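Local coordinates for protein quinone oxidoreductase (Coxiella burnetii, PDB 3TQH) that binds NADPH and probably catalyses the NADPH-dependent reduction of quinones, at residues M96-F101 and K268-E273; T140-L145 and L275-K280; N146-K151 and A218-V223; Q230-L235 and I253-Q258. All coordinates share one frame; numbering follows the deposited sequence.

Contact 1 of 4, residues M96-F101 and K268-E273; sequences MGIAGF and KQFNIE. With NDP (NADPH dihydro-nicotinamide-adenine-dinucleotide phosphate), chain B.
Lys268 NZ has two partners: it makes a cation-pi contact with Phe101, 3.7 Å from NZ to the centroid of the Phe101 ring, and a weak hydrogen bond with Thr136 OG1. NZ sits over one face of the ring but displaced toward its rim, with CE1 as its nearest carbon. Lys268 CE lies above the same ring in a CH-pi contact. The lysine chain gets there by bending twice, at chi2 (-143°) and chi3 (73°), while the ring is also packed edge-to-face with Tyr73. At the other end of the residue, Lys268 N donates a nearly straight hydrogen bond of 2.7 Å to O7N of the NADPH nicotinamide carboxamide, so one residue holds the cofactor by its backbone and reaches across to Phe101 with its side chain. Beside this polar part lies an apolar patch. Ile98 CG1 meets the Phe270 ring obliquely, 3.6 Å from Phe270 CD1, and Gly97 CA is 4.0 Å from Phe270 CE1. Strand 94-98, held between strands 74-82 and 119-121, thereby meets the loop entering helix 272-283, while Pro135 and Thr136 at the start of helix 135-147 pack against Ile98.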
# COMPACT_ATOMS: atom_id res chain seq x y z
N MSE A 96 13.33 7.31 -3.39
CA MSE A 96 12.14 6.69 -2.82
C MSE A 96 11.64 5.63 -3.79
O MSE A 96 11.74 5.80 -5.01
CB MSE A 96 11.06 7.74 -2.58
CG MSE A 96 10.85 8.69 -3.76
SE MSE A 96 9.37 9.94 -3.54
CE MSE A 96 7.95 8.66 -3.08
N GLY A 97 11.12 4.54 -3.26
CA GLY A 97 10.61 3.48 -4.11
C GLY A 97 10.34 2.18 -3.40
O GLY A 97 10.04 2.16 -2.20
N ILE A 98 10.45 1.10 -4.18
CA ILE A 98 10.14 -0.25 -3.74
C ILE A 98 11.39 -1.09 -3.88
O ILE A 98 12.09 -1.00 -4.89
CB ILE A 98 9.03 -0.90 -4.62
CG1 ILE A 98 7.80 -0.00 -4.72
CG2 ILE A 98 8.63 -2.26 -4.06
CD1 ILE A 98 7.14 0.24 -3.42
N ALA A 99 11.67 -1.93 -2.90
CA ALA A 99 12.83 -2.82 -2.96
C ALA A 99 12.44 -4.26 -2.66
O ALA A 99 11.66 -4.54 -1.75
CB ALA A 99 13.91 -2.34 -2.00
N GLY A 100 12.99 -5.19 -3.44
CA GLY A 100 12.81 -6.61 -3.20
C GLY A 100 11.42 -7.15 -3.46
O GLY A 100 11.07 -8.22 -2.97
N PHE A 101 10.63 -6.43 -4.25
CA PHE A 101 9.25 -6.83 -4.49
C PHE A 101 9.19 -7.82 -5.64
O PHE A 101 9.76 -7.57 -6.69
CB PHE A 101 8.35 -5.63 -4.80
CG PHE A 101 6.91 -6.00 -5.04
CD1 PHE A 101 6.04 -6.19 -3.97
CD2 PHE A 101 6.42 -6.17 -6.33
CE1 PHE A 101 4.71 -6.54 -4.18
CE2 PHE A 101 5.09 -6.51 -6.56
CZ PHE A 101 4.24 -6.70 -5.48
N LYS A 268 -0.38 -4.41 -7.91
CA LYS A 268 0.37 -3.16 -7.95
C LYS A 268 1.67 -3.33 -8.72
O LYS A 268 2.47 -4.21 -8.43
CB LYS A 268 0.68 -2.68 -6.52
CG LYS A 268 1.63 -1.47 -6.45
CD LYS A 268 2.58 -1.58 -5.26
CE LYS A 268 3.66 -2.62 -5.45
NZ LYS A 268 4.14 -3.17 -4.13
N GLN A 269 1.87 -2.47 -9.72
CA GLN A 269 3.12 -2.43 -10.48
C GLN A 269 3.85 -1.12 -10.19
O GLN A 269 3.21 -0.08 -9.97
CB GLN A 269 2.84 -2.53 -11.98
CG GLN A 269 2.20 -3.83 -12.43
CD GLN A 269 1.91 -3.83 -13.92
OE1 GLN A 269 2.77 -3.51 -14.74
NE2 GLN A 269 0.68 -4.19 -14.28
N PHE A 270 5.18 -1.15 -10.22
CA PHE A 270 5.95 0.08 -10.10
C PHE A 270 5.86 0.89 -11.39
O PHE A 270 6.17 0.39 -12.47
CB PHE A 270 7.41 -0.19 -9.75
CG PHE A 270 8.14 1.05 -9.28
CD1 PHE A 270 8.01 1.47 -7.96
CD2 PHE A 270 8.89 1.81 -10.16
CE1 PHE A 270 8.65 2.62 -7.51
CE2 PHE A 270 9.55 2.96 -9.72
CZ PHE A 270 9.42 3.37 -8.39
N ASN A 271 5.44 2.15 -11.27
CA ASN A 271 5.39 3.06 -12.40
C ASN A 271 6.06 4.39 -12.08
O ASN A 271 5.56 5.18 -11.27
CB ASN A 271 3.94 3.28 -12.86
CG ASN A 271 3.86 4.05 -14.18
OD1 ASN A 271 4.18 5.24 -14.25
ND2 ASN A 271 3.44 3.36 -15.24
N ILE A 272 7.18 4.64 -12.74
CA ILE A 272 7.98 5.85 -12.53
C ILE A 272 7.16 7.13 -12.72
O ILE A 272 7.22 8.04 -11.89
CB ILE A 272 9.22 5.85 -13.45
CG1 ILE A 272 10.19 4.74 -13.03
CG2 ILE A 272 9.92 7.20 -13.41
CD1 ILE A 272 11.37 4.55 -13.95
N GLU A 273 6.39 7.18 -13.80
CA GLU A 273 5.60 8.37 -14.15
C GLU A 273 4.48 8.64 -13.14
O GLU A 273 4.24 9.80 -12.77
CB GLU A 273 5.02 8.25 -15.56
CG GLU A 273 6.05 8.40 -16.70
CD GLU A 273 6.99 7.20 -16.88
OE1 GLU A 273 6.66 6.07 -16.41
OE2 GLU A 273 8.07 7.38 -17.50
PA NDP B . -5.16 -1.03 5.92
O1A NDP B . -4.74 -1.92 7.02
O2A NDP B . -4.39 0.23 5.93
O5B NDP B . -6.72 -0.69 6.05
C5B NDP B . -7.27 -0.44 7.33
C4B NDP B . -8.67 0.15 7.19
O4B NDP B . -9.58 -0.89 6.88
C3B NDP B . -9.20 0.81 8.45
O3B NDP B . -9.21 2.21 8.28
C2B NDP B . -10.60 0.25 8.65
O2B NDP B . -11.58 1.25 8.83
C1B NDP B . -10.85 -0.51 7.35
N9A NDP B . -11.68 -1.71 7.50
C8A NDP B . -11.39 -2.85 8.21
N7A NDP B . -12.40 -3.72 8.06
C5A NDP B . -13.33 -3.17 7.27
C6A NDP B . -14.56 -3.64 6.81
N6A NDP B . -14.97 -4.85 7.17
N1A NDP B . -15.33 -2.85 6.00
C2A NDP B . -14.88 -1.59 5.63
N3A NDP B . -13.66 -1.12 6.08
C4A NDP B . -12.90 -1.91 6.89
O3 NDP B . -5.04 -1.79 4.51
PN NDP B . -4.53 -1.15 3.11
O1N NDP B . -3.06 -0.97 3.17
O2N NDP B . -5.37 -0.03 2.67
O5D NDP B . -4.82 -2.40 2.14
C5D NDP B . -6.10 -2.99 2.05
C4D NDP B . -5.99 -4.37 1.40
O4D NDP B . -5.47 -4.25 0.09
C3D NDP B . -5.06 -5.28 2.18
O3D NDP B . -5.65 -6.55 2.32
C2D NDP B . -3.80 -5.33 1.35
O2D NDP B . -3.08 -6.54 1.50
C1D NDP B . -4.35 -5.11 -0.06
N1N NDP B . -3.39 -4.52 -1.03
C2N NDP B . -3.24 -5.15 -2.24
C3N NDP B . -2.33 -4.71 -3.20
C7N NDP B . -2.18 -5.41 -4.52
O7N NDP B . -1.23 -4.92 -5.44
N7N NDP B . -2.94 -6.46 -4.80
C4N NDP B . -1.48 -3.51 -2.87
C5N NDP B . -1.70 -2.87 -1.54
C6N NDP B . -2.65 -3.41 -0.69
P2B NDP B . -12.28 1.48 10.26
O1X NDP B . -13.04 2.78 10.20
O2X NDP B . -11.24 1.56 11.34
O3X NDP B . -13.25 0.37 10.58

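Contact 2 of 4, residues T140-L145 and L275-K280; sequences TALQAL and LHYLGK. With NDP (NADPH dihydro-nicotinamide-adenine-dinucleotide phosphate), chain B.
With chi1 at -170°, Leu142 carries its CG anti to the backbone N, while Leu278, at -67°, sets its own CG beside the backbone N and anti to the carbonyl carbon. The two side chains then pass alongside one another, running opposite ways, and the touching is done by one methyl from each: Leu142 CD2 lies 4.1 Å from Leu278 CD2. That same methyl also approaches the Tyr277 ring obliquely, Leu142 CD2 lying 4.3 Å from Tyr277 CD2. Between residues 140-145 and 275-280 the contact is apolar, though Gln143 NE2 also bonds Glu274 OE1 just outside them. On the far side of the helix from Leu142, Thr140 faces the cofactor. Thr140 OG1 comes within 3.2 Å of NDP C4N, the nicotinamide carbon from which hydride is transferred in this family, and its CG2 lies 3.7 Å from the same carbon. The hydroxyl donates to Thr136 O, a bond within the helix that helps hold the side chain's rotation beside the nicotinamide. Helix 135-147 is thus placed between the nicotinamide and helix 272-283, with helix 164-175 packing on both through Leu172, which touches Leu145 and Leu278, and strand 119-121 lying against Leu275.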
# COMPACT_ATOMS: atom_id res chain seq x y z
N THR A 140 -1.22 1.80 -5.63
CA THR A 140 -2.38 0.92 -5.62
C THR A 140 -3.68 1.72 -5.78
O THR A 140 -4.51 1.40 -6.63
CB THR A 140 -2.45 0.07 -4.34
OG1 THR A 140 -1.21 -0.61 -4.15
CG2 THR A 140 -3.56 -0.95 -4.45
N ALA A 141 -3.83 2.76 -4.98
CA ALA A 141 -5.00 3.63 -5.08
C ALA A 141 -5.20 4.09 -6.53
O ALA A 141 -6.28 3.94 -7.08
CB ALA A 141 -4.84 4.83 -4.16
N LEU A 142 -4.14 4.61 -7.14
CA LEU A 142 -4.23 5.17 -8.49
C LEU A 142 -4.56 4.12 -9.54
O LEU A 142 -5.46 4.31 -10.37
CB LEU A 142 -2.91 5.86 -8.86
CG LEU A 142 -2.88 6.72 -10.12
CD1 LEU A 142 -4.00 7.78 -10.12
CD2 LEU A 142 -1.50 7.38 -10.26
N GLN A 143 -3.85 3.00 -9.50
CA GLN A 143 -4.03 1.94 -10.49
C GLN A 143 -5.37 1.24 -10.35
O GLN A 143 -5.91 0.74 -11.34
CB GLN A 143 -2.87 0.96 -10.41
CG GLN A 143 -1.55 1.57 -10.88
CD GLN A 143 -0.34 0.72 -10.55
OE1 GLN A 143 -0.46 -0.43 -10.14
NE2 GLN A 143 0.84 1.29 -10.74
N ALA A 144 -5.94 1.23 -9.14
CA ALA A 144 -7.28 0.70 -8.93
C ALA A 144 -8.31 1.62 -9.58
O ALA A 144 -9.20 1.16 -10.30
CB ALA A 144 -7.57 0.55 -7.45
N LEU A 145 -8.18 2.92 -9.34
CA LEU A 145 -9.07 3.90 -9.96
C LEU A 145 -8.98 3.87 -11.48
O LEU A 145 -10.00 3.99 -12.16
CB LEU A 145 -8.81 5.32 -9.41
CG LEU A 145 -9.27 5.53 -7.96
CD1 LEU A 145 -8.79 6.86 -7.39
CD2 LEU A 145 -10.80 5.43 -7.84
N LEU A 275 4.34 7.53 -9.87
CA LEU A 275 4.92 7.87 -8.58
C LEU A 275 5.48 9.30 -8.56
O LEU A 275 5.34 10.01 -7.57
CB LEU A 275 6.00 6.85 -8.18
CG LEU A 275 6.52 6.93 -6.74
CD1 LEU A 275 5.39 6.81 -5.73
CD2 LEU A 275 7.57 5.86 -6.50
N HIS A 276 6.13 9.71 -9.65
CA HIS A 276 6.50 11.12 -9.88
C HIS A 276 5.28 12.02 -9.67
O HIS A 276 5.36 13.04 -8.97
CB HIS A 276 7.00 11.34 -11.32
CG HIS A 276 8.48 11.22 -11.50
ND1 HIS A 276 9.39 11.95 -10.76
CD2 HIS A 276 9.21 10.50 -12.38
CE1 HIS A 276 10.61 11.66 -11.16
NE2 HIS A 276 10.54 10.78 -12.14
N TYR A 277 4.17 11.62 -10.28
CA TYR A 277 2.91 12.36 -10.23
C TYR A 277 2.36 12.42 -8.80
O TYR A 277 2.05 13.50 -8.30
CB TYR A 277 1.89 11.72 -11.18
CG TYR A 277 0.50 12.29 -11.08
CD1 TYR A 277 0.20 13.55 -11.60
CD2 TYR A 277 -0.53 11.56 -10.49
CE1 TYR A 277 -1.08 14.07 -11.51
CE2 TYR A 277 -1.82 12.07 -10.41
CZ TYR A 277 -2.08 13.33 -10.92
OH TYR A 277 -3.35 13.84 -10.83
N LEU A 278 2.27 11.26 -8.14
CA LEU A 278 1.77 11.19 -6.77
C LEU A 278 2.63 12.01 -5.81
O LEU A 278 2.10 12.72 -4.95
CB LEU A 278 1.68 9.74 -6.30
CG LEU A 278 0.65 8.87 -7.01
CD1 LEU A 278 0.76 7.43 -6.53
CD2 LEU A 278 -0.76 9.41 -6.79
N GLY A 279 3.95 11.92 -5.96
CA GLY A 279 4.87 12.67 -5.12
C GLY A 279 4.77 14.17 -5.31
O GLY A 279 4.92 14.93 -4.35
N LYS A 280 4.53 14.60 -6.54
CA LYS A 280 4.35 16.03 -6.84
C LYS A 280 3.12 16.58 -6.11
O LYS A 280 3.18 17.63 -5.46
CB LYS A 280 4.22 16.25 -8.34
CG LYS A 280 4.52 17.68 -8.78
CD LYS A 280 4.55 17.81 -10.30
CE LYS A 280 5.00 19.19 -10.73
NZ LYS A 280 4.85 19.37 -12.19
PA NDP B . -5.16 -1.03 5.92
O1A NDP B . -4.74 -1.92 7.02
O2A NDP B . -4.39 0.23 5.93
O5B NDP B . -6.72 -0.69 6.05
C5B NDP B . -7.27 -0.44 7.33
C4B NDP B . -8.67 0.15 7.19
O4B NDP B . -9.58 -0.89 6.88
C3B NDP B . -9.20 0.81 8.45
O3B NDP B . -9.21 2.21 8.28
C2B NDP B . -10.60 0.25 8.65
O2B NDP B . -11.58 1.25 8.83
C1B NDP B . -10.85 -0.51 7.35
N9A NDP B . -11.68 -1.71 7.50
C8A NDP B . -11.39 -2.85 8.21
N7A NDP B . -12.40 -3.72 8.06
C5A NDP B . -13.33 -3.17 7.27
C6A NDP B . -14.56 -3.64 6.81
N6A NDP B . -14.97 -4.85 7.17
N1A NDP B . -15.33 -2.85 6.00
C2A NDP B . -14.88 -1.59 5.63
N3A NDP B . -13.66 -1.12 6.08
C4A NDP B . -12.90 -1.91 6.89
O3 NDP B . -5.04 -1.79 4.51
PN NDP B . -4.53 -1.15 3.11
O1N NDP B . -3.06 -0.97 3.17
O2N NDP B . -5.37 -0.03 2.67
O5D NDP B . -4.82 -2.40 2.14
C5D NDP B . -6.10 -2.99 2.05
C4D NDP B . -5.99 -4.37 1.40
O4D NDP B . -5.47 -4.25 0.09
C3D NDP B . -5.06 -5.28 2.18
O3D NDP B . -5.65 -6.55 2.32
C2D NDP B . -3.80 -5.33 1.35
O2D NDP B . -3.08 -6.54 1.50
C1D NDP B . -4.35 -5.11 -0.06
N1N NDP B . -3.39 -4.52 -1.03
C2N NDP B . -3.24 -5.15 -2.24
C3N NDP B . -2.33 -4.71 -3.20
C7N NDP B . -2.18 -5.41 -4.52
O7N NDP B . -1.23 -4.92 -5.44
N7N NDP B . -2.94 -6.46 -4.80
C4N NDP B . -1.48 -3.51 -2.87
C5N NDP B . -1.70 -2.87 -1.54
C6N NDP B . -2.65 -3.41 -0.69
P2B NDP B . -12.28 1.48 10.26
O1X NDP B . -13.04 2.78 10.20
O2X NDP B . -11.24 1.56 11.34
O3X NDP B . -13.25 0.37 10.58

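Contact 3 of 4, residues N146-K151 and A218-V223; sequences NQAEVK and AVIDLV. With NDP (NADPH dihydro-nicotinamide-adenine-dinucleotide phosphate), chain B.
Ala148 and Ala218 make the closest apolar contact, their CB atoms 3.7 Å apart. Ala148 CB also meets the tip of Ile220, 4.1 Å from CD1, and Val150 CG2 reaches Ala218 CB. In Ile220, chi1 (-50°) sets CG1 beside the backbone N and chi2 (-53°) turns CD1 toward Ala148. Two small residues let the chain leaving helix 135-147 settle close against strand 216-221, a central strand of the parallel Rossmann sheet that binds the cofactor. Polar bonds shape each segment rather than join them. At the helix end, Glu149 takes positive phi in a Schellman motif, with Glu149 N bonded to Asn146 O. At the strand end, Asp221 OD1 accepts from Val223 N at 3.1 Å, an Asx turn in which the donor sits well above the carboxylate plane; OD1 also takes Gly224 N. Around this turn the chain also meets NADPH: Val223 CG2 lies 3.8 Å from N1A of the adenine, and Leu222 O is 3.3 Å from C4D of the nicotinamide ribose.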
# COMPACT_ATOMS: atom_id res chain seq x y z
N ASN A 146 -7.76 3.70 -12.01
CA ASN A 146 -7.54 3.57 -13.47
C ASN A 146 -8.13 2.29 -14.05
O ASN A 146 -8.72 2.31 -15.12
CB ASN A 146 -6.05 3.61 -13.82
CG ASN A 146 -5.43 5.00 -13.69
OD1 ASN A 146 -6.11 6.01 -13.46
ND2 ASN A 146 -4.11 5.06 -13.84
N GLN A 147 -7.96 1.17 -13.36
CA GLN A 147 -8.58 -0.09 -13.79
C GLN A 147 -10.12 0.05 -13.89
O GLN A 147 -10.74 -0.48 -14.81
CB GLN A 147 -8.20 -1.23 -12.84
CG GLN A 147 -8.78 -2.59 -13.21
CD GLN A 147 -8.21 -3.15 -14.51
OE1 GLN A 147 -8.83 -3.05 -15.57
NE2 GLN A 147 -7.03 -3.74 -14.42
N ALA A 148 -10.71 0.79 -12.95
CA ALA A 148 -12.15 1.09 -12.95
C ALA A 148 -12.56 2.16 -13.97
O ALA A 148 -13.76 2.42 -14.13
CB ALA A 148 -12.60 1.50 -11.56
N GLU A 149 -11.59 2.78 -14.65
CA GLU A 149 -11.87 3.83 -15.64
C GLU A 149 -12.84 4.89 -15.10
O GLU A 149 -13.82 5.26 -15.75
CB GLU A 149 -12.40 3.21 -16.93
CG GLU A 149 -11.43 2.25 -17.61
CD GLU A 149 -11.86 1.89 -19.02
OE1 GLU A 149 -13.04 2.14 -19.38
OE2 GLU A 149 -11.02 1.37 -19.79
N VAL A 150 -12.54 5.37 -13.91
CA VAL A 150 -13.33 6.41 -13.27
C VAL A 150 -13.25 7.75 -14.03
O VAL A 150 -12.16 8.24 -14.33
CB VAL A 150 -12.85 6.58 -11.81
CG1 VAL A 150 -13.19 7.96 -11.28
CG2 VAL A 150 -13.44 5.48 -10.94
N LYS A 151 -14.42 8.31 -14.35
CA LYS A 151 -14.53 9.63 -15.00
C LYS A 151 -15.36 10.56 -14.12
O LYS A 151 -16.02 10.11 -13.19
CB LYS A 151 -15.22 9.50 -16.36
CG LYS A 151 -14.44 8.77 -17.44
CD LYS A 151 -15.30 8.61 -18.70
CE LYS A 151 -14.49 8.16 -19.93
NZ LYS A 151 -15.19 8.44 -21.23
N ALA A 218 -18.38 2.11 -9.95
CA ALA A 218 -17.21 1.32 -9.60
C ALA A 218 -17.14 1.08 -8.11
O ALA A 218 -17.51 1.94 -7.32
CB ALA A 218 -15.94 2.01 -10.07
N VAL A 219 -16.70 -0.12 -7.74
CA VAL A 219 -16.39 -0.45 -6.36
C VAL A 219 -14.90 -0.70 -6.28
O VAL A 219 -14.40 -1.60 -6.94
CB VAL A 219 -17.14 -1.72 -5.91
CG1 VAL A 219 -16.64 -2.17 -4.52
CG2 VAL A 219 -18.67 -1.50 -5.94
N ILE A 220 -14.18 0.11 -5.50
CA ILE A 220 -12.80 -0.18 -5.16
C ILE A 220 -12.83 -0.98 -3.87
O ILE A 220 -12.92 -0.41 -2.77
CB ILE A 220 -11.93 1.08 -4.99
CG1 ILE A 220 -12.10 2.04 -6.19
CG2 ILE A 220 -10.47 0.69 -4.84
CD1 ILE A 220 -11.87 1.38 -7.55
N ASP A 221 -12.79 -2.30 -4.00
CA ASP A 221 -12.94 -3.19 -2.86
C ASP A 221 -11.58 -3.46 -2.23
O ASP A 221 -10.76 -4.20 -2.78
CB ASP A 221 -13.60 -4.51 -3.30
CG ASP A 221 -13.50 -5.58 -2.24
OD1 ASP A 221 -13.61 -5.24 -1.04
OD2 ASP A 221 -13.32 -6.77 -2.59
N LEU A 222 -11.35 -2.84 -1.08
CA LEU A 222 -10.09 -2.99 -0.36
C LEU A 222 -10.20 -3.93 0.84
O LEU A 222 -9.27 -4.02 1.63
CB LEU A 222 -9.57 -1.62 0.07
CG LEU A 222 -9.26 -0.67 -1.10
CD1 LEU A 222 -9.15 0.76 -0.61
CD2 LEU A 222 -7.98 -1.11 -1.82
N VAL A 223 -11.33 -4.63 0.96
CA VAL A 223 -11.53 -5.63 2.04
C VAL A 223 -11.55 -7.06 1.49
O VAL A 223 -10.97 -7.96 2.08
CB VAL A 223 -12.83 -5.36 2.83
CG1 VAL A 223 -13.01 -6.40 3.94
CG2 VAL A 223 -12.81 -3.95 3.41
PA NDP B . -5.16 -1.03 5.92
O1A NDP B . -4.74 -1.92 7.02
O2A NDP B . -4.39 0.23 5.93
O5B NDP B . -6.72 -0.69 6.05
C5B NDP B . -7.27 -0.44 7.33
C4B NDP B . -8.67 0.15 7.19
O4B NDP B . -9.58 -0.89 6.88
C3B NDP B . -9.20 0.81 8.45
O3B NDP B . -9.21 2.21 8.28
C2B NDP B . -10.60 0.25 8.65
O2B NDP B . -11.58 1.25 8.83
C1B NDP B . -10.85 -0.51 7.35
N9A NDP B . -11.68 -1.71 7.50
C8A NDP B . -11.39 -2.85 8.21
N7A NDP B . -12.40 -3.72 8.06
C5A NDP B . -13.33 -3.17 7.27
C6A NDP B . -14.56 -3.64 6.81
N6A NDP B . -14.97 -4.85 7.17
N1A NDP B . -15.33 -2.85 6.00
C2A NDP B . -14.88 -1.59 5.63
N3A NDP B . -13.66 -1.12 6.08
C4A NDP B . -12.90 -1.91 6.89
O3 NDP B . -5.04 -1.79 4.51
PN NDP B . -4.53 -1.15 3.11
O1N NDP B . -3.06 -0.97 3.17
O2N NDP B . -5.37 -0.03 2.67
O5D NDP B . -4.82 -2.40 2.14
C5D NDP B . -6.10 -2.99 2.05
C4D NDP B . -5.99 -4.37 1.40
O4D NDP B . -5.47 -4.25 0.09
C3D NDP B . -5.06 -5.28 2.18
O3D NDP B . -5.65 -6.55 2.32
C2D NDP B . -3.80 -5.33 1.35
O2D NDP B . -3.08 -6.54 1.50
C1D NDP B . -4.35 -5.11 -0.06
N1N NDP B . -3.39 -4.52 -1.03
C2N NDP B . -3.24 -5.15 -2.24
C3N NDP B . -2.33 -4.71 -3.20
C7N NDP B . -2.18 -5.41 -4.52
O7N NDP B . -1.23 -4.92 -5.44
N7N NDP B . -2.94 -6.46 -4.80
C4N NDP B . -1.48 -3.51 -2.87
C5N NDP B . -1.70 -2.87 -1.54
C6N NDP B . -2.65 -3.41 -0.69
P2B NDP B . -12.28 1.48 10.26
O1X NDP B . -13.04 2.78 10.20
O2X NDP B . -11.24 1.56 11.34
O3X NDP B . -13.25 0.37 10.58

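Contact 4 of 4, residues Q230-L235 and I253-Q258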
# COMPACT_ATOMS: atom_id res chain seq x y z
N GLN A 230 -20.50 -9.06 -1.66
CA GLN A 230 -21.70 -8.26 -1.41
C GLN A 230 -21.75 -7.02 -2.30
O GLN A 230 -22.81 -6.63 -2.75
CB GLN A 230 -21.77 -7.83 0.07
CG GLN A 230 -22.48 -8.82 0.99
CD GLN A 230 -23.82 -8.28 1.49
OE1 GLN A 230 -23.85 -7.39 2.36
NE2 GLN A 230 -24.92 -8.80 0.95
N SER A 231 -20.58 -6.43 -2.57
CA SER A 231 -20.49 -5.17 -3.32
C SER A 231 -20.98 -5.29 -4.76
O SER A 231 -21.41 -4.31 -5.35
CB SER A 231 -19.05 -4.65 -3.33
OG SER A 231 -18.57 -4.46 -2.00
N ILE A 232 -20.92 -6.50 -5.31
CA ILE A 232 -21.40 -6.77 -6.66
C ILE A 232 -22.88 -6.36 -6.85
O ILE A 232 -23.25 -5.87 -7.92
CB ILE A 232 -21.22 -8.27 -7.01
CG1 ILE A 232 -19.73 -8.65 -6.99
CG2 ILE A 232 -21.82 -8.59 -8.37
CD1 ILE A 232 -19.48 -10.13 -6.92
N ASP A 233 -23.70 -6.54 -5.81
CA ASP A 233 -25.13 -6.21 -5.86
C ASP A 233 -25.45 -4.72 -6.07
O ASP A 233 -26.57 -4.38 -6.45
CB ASP A 233 -25.84 -6.68 -4.59
CG ASP A 233 -25.90 -8.20 -4.46
OD1 ASP A 233 -25.98 -8.90 -5.50
OD2 ASP A 233 -25.90 -8.70 -3.31
N CYS A 234 -24.49 -3.82 -5.80
CA CYS A 234 -24.75 -2.39 -5.94
C CYS A 234 -24.23 -1.80 -7.26
O CYS A 234 -24.47 -0.63 -7.55
CB CYS A 234 -24.18 -1.62 -4.73
SG CYS A 234 -22.38 -1.39 -4.70
N LEU A 235 -23.57 -2.62 -8.07
CA LEU A 235 -23.07 -2.18 -9.37
C LEU A 235 -24.18 -1.95 -10.39
O LEU A 235 -25.14 -2.71 -10.44
CB LEU A 235 -22.12 -3.22 -9.97
CG LEU A 235 -20.77 -3.46 -9.29
CD1 LEU A 235 -20.07 -4.58 -10.03
CD2 LEU A 235 -19.93 -2.20 -9.28
N ILE A 253 -14.25 -12.28 -8.63
CA ILE A 253 -14.42 -12.16 -10.08
C ILE A 253 -15.41 -13.20 -10.60
O ILE A 253 -16.23 -12.90 -11.47
CB ILE A 253 -13.06 -12.32 -10.81
CG1 ILE A 253 -12.14 -11.13 -10.51
CG2 ILE A 253 -13.27 -12.45 -12.31
CD1 ILE A 253 -10.69 -11.43 -10.80
N GLU A 254 -15.32 -14.42 -10.07
CA GLU A 254 -16.24 -15.49 -10.48
C GLU A 254 -17.69 -15.16 -10.12
O GLU A 254 -18.58 -15.29 -10.97
CB GLU A 254 -15.81 -16.83 -9.87
CG GLU A 254 -16.75 -18.01 -10.13
CD GLU A 254 -17.01 -18.29 -11.62
OE1 GLU A 254 -16.26 -17.77 -12.47
OE2 GLU A 254 -17.96 -19.06 -11.93
N VAL A 255 -17.94 -14.70 -8.90
CA VAL A 255 -19.31 -14.35 -8.51
C VAL A 255 -19.82 -13.17 -9.34
O VAL A 255 -20.98 -13.14 -9.72
CB VAL A 255 -19.45 -14.04 -6.99
CG1 VAL A 255 -20.86 -13.54 -6.67
CG2 VAL A 255 -19.14 -15.28 -6.17
N ALA A 256 -18.94 -12.21 -9.63
CA ALA A 256 -19.29 -11.10 -10.51
C ALA A 256 -19.72 -11.62 -11.89
O ALA A 256 -20.77 -11.23 -12.41
CB ALA A 256 -18.13 -10.13 -10.64
N LYS A 257 -18.91 -12.51 -12.47
CA LYS A 257 -19.22 -13.12 -13.76
C LYS A 257 -20.61 -13.77 -13.74
O LYS A 257 -21.36 -13.65 -14.70
CB LYS A 257 -18.15 -14.16 -14.14
CG LYS A 257 -18.42 -14.93 -15.45
CD LYS A 257 -17.81 -16.33 -15.40
CE LYS A 257 -18.06 -17.11 -16.68
NZ LYS A 257 -17.22 -18.35 -16.77
N GLN A 258 -20.93 -14.45 -12.64
CA GLN A 258 -22.23 -15.12 -12.50
C GLN A 258 -23.37 -14.11 -12.39
O GLN A 258 -24.48 -14.38 -12.84
CB GLN A 258 -22.22 -16.07 -11.30
CG GLN A 258 -21.35 -17.31 -11.51
CD GLN A 258 -21.15 -18.13 -10.23
OE1 GLN A 258 -20.96 -17.58 -9.14
NE2 GLN A 258 -21.19 -19.45 -10.37
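Ile232 reaches across with its CD1, which rests 3.7 Å from Val255 CG1, 4.0 Å from Ala256 CB and 3.5 Å from Ala256 N, pressing on both the side chains and the backbone of helix 249-258. Its other branch plays a lesser part, CG2 standing 4.2 Å from Ala256 CA. The longer arm extends because CG1 lies anti to the carbonyl carbon (chi1 -63°) and chi2 keeps it straight at 163°; Val255 crosses it at a slant. Next outward, Ile232 O accepts from Leu235 N, and Ser231 OG bonds His159 NE2 and Val227 O. Ala256 in turn rests on Ala263 of strand 262-264, while Ser231, Cys234 and Leu235 lie on Val219 of strand 216-221. Both helices belong to successive crossovers of the Rossmann fold and pack on the sheet as neighbours. With no hydrogen bond across, the segments are held by van der Waals contact of Ile232, chiefly its CD1, so the contact depends on shape and burial, not on a directional bond.

All four contacts are buried, but their depth differs: the centres of contacts 1 and 2 lie about 11 Å from the centre of the chain, that of contact 3 about 15 Å and that of contact 4 about 24 Å. Contacts 1 and 2 share helix 272-283 and are tied by a probable hydrogen bond from Gln143 to Gln269. Helix 135-147 passes from contact 2 into contact 3, and Val219 joins contact 3 to the helix end of contact 4. Contacts 1, 2 and 3 touch NADPH, whereas contact 4 lies away from it. Only contact 1 adds a cation-pi interaction; the others meet through aliphatic groups, with a tyrosine ring joining in contact 2.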